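Local atomic coordinates of antitoxin RnlB (Escherichia coli, PDB entry 6Y2P), a protein that inhibits the endonuclease activity of its cognate toxin RnlA, as the short-lived antitoxin of a type II toxin-antitoxin system. Residues C54-P58 and E59-F63. Numbering follows the deposited sequence.
Sequences CANGP and EWNRF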
loop_
_atom_site.group_PDB
_atom_site.type_symbol
_atom_site.label_atom_id
_atom_site.label_comp_id
_atom_site.label_asym_id
_atom_site.label_seq_id
_atom_site.Cartn_x
_atom_site.Cartn_y
_atom_site.Cartn_z
ATOM N N CYS C 54 -26.258 -1.325 3.991
ATOM C CA CYS C 54 -26.145 -1.154 2.548
ATOM C C CYS C 54 -25.290 0.049 2.157
ATOM O O CYS C 54 -24.764 0.083 1.038
ATOM C CB CYS C 54 -27.536 -0.953 1.931
ATOM S SG CYS C 54 -28.641 -2.423 1.997
ATOM N N ALA C 55 -24.952 0.919 3.096
ATOM C CA ALA C 55 -24.015 1.962 2.740
ATOM C C ALA C 55 -22.617 1.665 3.246
ATOM O O ALA C 55 -21.624 2.061 2.618
ATOM C CB ALA C 55 -24.489 3.299 3.310
ATOM N N ASN C 56 -22.538 0.913 4.343
ATOM C CA ASN C 56 -21.298 0.714 5.049
ATOM C C ASN C 56 -20.738 -0.695 4.955
ATOM O O ASN C 56 -19.565 -0.890 5.263
ATOM C CB ASN C 56 -21.525 1.110 6.509
ATOM C CG ASN C 56 -21.297 2.617 6.734
ATOM O OD1 ASN C 56 -20.919 3.355 5.796
ATOM N ND2 ASN C 56 -21.484 3.070 7.969
ATOM N N GLY C 57 -21.476 -1.648 4.412
ATOM C CA GLY C 57 -21.045 -3.025 4.469
ATOM C C GLY C 57 -21.182 -3.606 5.870
ATOM O O GLY C 57 -21.568 -2.914 6.823
ATOM N N PRO C 58 -20.830 -4.886 6.034
ATOM C CA PRO C 58 -20.924 -5.533 7.356
ATOM C C PRO C 58 -19.727 -5.191 8.247
ATOM O O PRO C 58 -18.925 -6.057 8.611
ATOM C CB PRO C 58 -20.968 -7.014 6.978
ATOM C CG PRO C 58 -20.006 -7.073 5.840
ATOM C CD PRO C 58 -20.069 -5.728 5.098
ATOM N N GLU C 59 -19.589 -3.904 8.586
ATOM C CA GLU C 59 -18.399 -3.357 9.216
ATOM C C GLU C 59 -18.665 -3.046 10.688
ATOM O O GLU C 59 -19.795 -3.159 11.171
ATOM C CB GLU C 59 -17.925 -2.109 8.470
ATOM C CG GLU C 59 -17.008 -2.422 7.294
ATOM C CD GLU C 59 -15.721 -3.093 7.764
ATOM O OE1 GLU C 59 -15.397 -2.964 8.966
ATOM O OE2 GLU C 59 -15.047 -3.765 6.954
ATOM N N TRP C 60 -17.603 -2.630 11.397
ATOM C CA TRP C 60 -17.697 -2.404 12.835
ATOM C C TRP C 60 -18.538 -1.183 13.189
ATOM O O TRP C 60 -18.931 -1.033 14.355
ATOM C CB TRP C 60 -16.301 -2.278 13.444
ATOM C CG TRP C 60 -15.455 -1.249 12.771
ATOM C CD1 TRP C 60 -14.593 -1.441 11.721
ATOM C CD2 TRP C 60 -15.400 0.145 13.084
ATOM N NE1 TRP C 60 -13.995 -0.245 11.372
ATOM C CE2 TRP C 60 -14.480 0.741 12.192
ATOM C CE3 TRP C 60 -16.030 0.946 14.039
ATOM C CZ2 TRP C 60 -14.186 2.085 12.230
ATOM C CZ3 TRP C 60 -15.723 2.285 14.077
ATOM C CH2 TRP C 60 -14.815 2.843 13.178
ATOM N N ASN C 61 -18.766 -0.279 12.237
ATOM C CA ASN C 61 -19.670 0.858 12.421
ATOM C C ASN C 61 -20.917 0.715 11.547
ATOM O O ASN C 61 -21.408 1.681 10.955
ATOM C CB ASN C 61 -18.963 2.184 12.144
ATOM C CG ASN C 61 -18.560 2.336 10.696
ATOM O OD1 ASN C 61 -18.589 1.364 9.920
ATOM N ND2 ASN C 61 -18.156 3.557 10.319
ATOM N N ARG C 62 -21.433 -0.506 11.435
ATOM C CA ARG C 62 -22.652 -0.690 10.664
ATOM C C ARG C 62 -23.867 -0.177 11.425
ATOM O O ARG C 62 -24.770 0.405 10.817
ATOM C CB ARG C 62 -22.820 -2.165 10.295
ATOM C CG ARG C 62 -24.218 -2.674 10.456
ATOM C CD ARG C 62 -24.384 -3.991 9.807
ATOM N NE ARG C 62 -25.798 -4.363 9.771
ATOM C CZ ARG C 62 -26.237 -5.604 9.609
ATOM N NH1 ARG C 62 -25.372 -6.592 9.457
ATOM N NH2 ARG C 62 -27.535 -5.842 9.581
ATOM N N PHE C 63 -23.869 -0.314 12.745
ATOM C CA PHE C 63 -24.982 0.097 13.589
ATOM C C PHE C 63 -24.599 1.316 14.419
ATOM O O PHE C 63 -23.591 1.295 15.132
ATOM C CB PHE C 63 -25.388 -1.022 14.534
ATOM C CG PHE C 63 -25.915 -2.247 13.858
ATOM C CD1 PHE C 63 -27.270 -2.368 13.554
ATOM C CD2 PHE C 63 -25.073 -3.325 13.592
ATOM C CE1 PHE C 63 -27.766 -3.542 12.978
ATOM C CE2 PHE C 63 -25.557 -4.480 13.002
ATOM C CZ PHE C 63 -26.897 -4.587 12.691
#
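An inverse gamma turn centred on Pro58 runs straight into a type I beta turn from Glu59 to Arg62, and together they carry the chain from the end of helix 53-56 to strand 63-69 of the mixed sheet, with Asn56 reaching across the loop to Asn61. Gly57, with positive phi, ends the helix; its carbonyl O accepts a weak hydrogen bond from Glu59 N (2.8 Å), which closes the gamma turn, and also lies against Arg62 CB. The beta turn is closed by Arg62 N bonding to Glu59 O at 3.1 Å.

Across the loop, Asn56 ND2 donates to the backbone O of Asn61 at 3.3 Å, with an N-H...O angle of 145°, and it approaches from above the carbonyl plane. The side chains of Asn56 and Asn61 cross at about a right angle, yet their amide planes are only 3° apart. Both ND2 atoms also donate to the backbone of the chain of another protein, so the loop offers a pair of amides at this interface.

The Glu59 chain bends at chi2 (-63°) and sets OE1 beside the N-H of Trp60, which it accepts on the anti side; OE1 also bonds a polar side chain of that other protein, and OE2 forms a salt bridge with one of its basic side chains. Trp60 turns away from the helix end, and a basic side chain on a further chain of another protein makes a cation-pi contact with it. Arg62 NE is salt-bridged to Asp51. Glu59 CG lies 3.6 Å from Asn56 O.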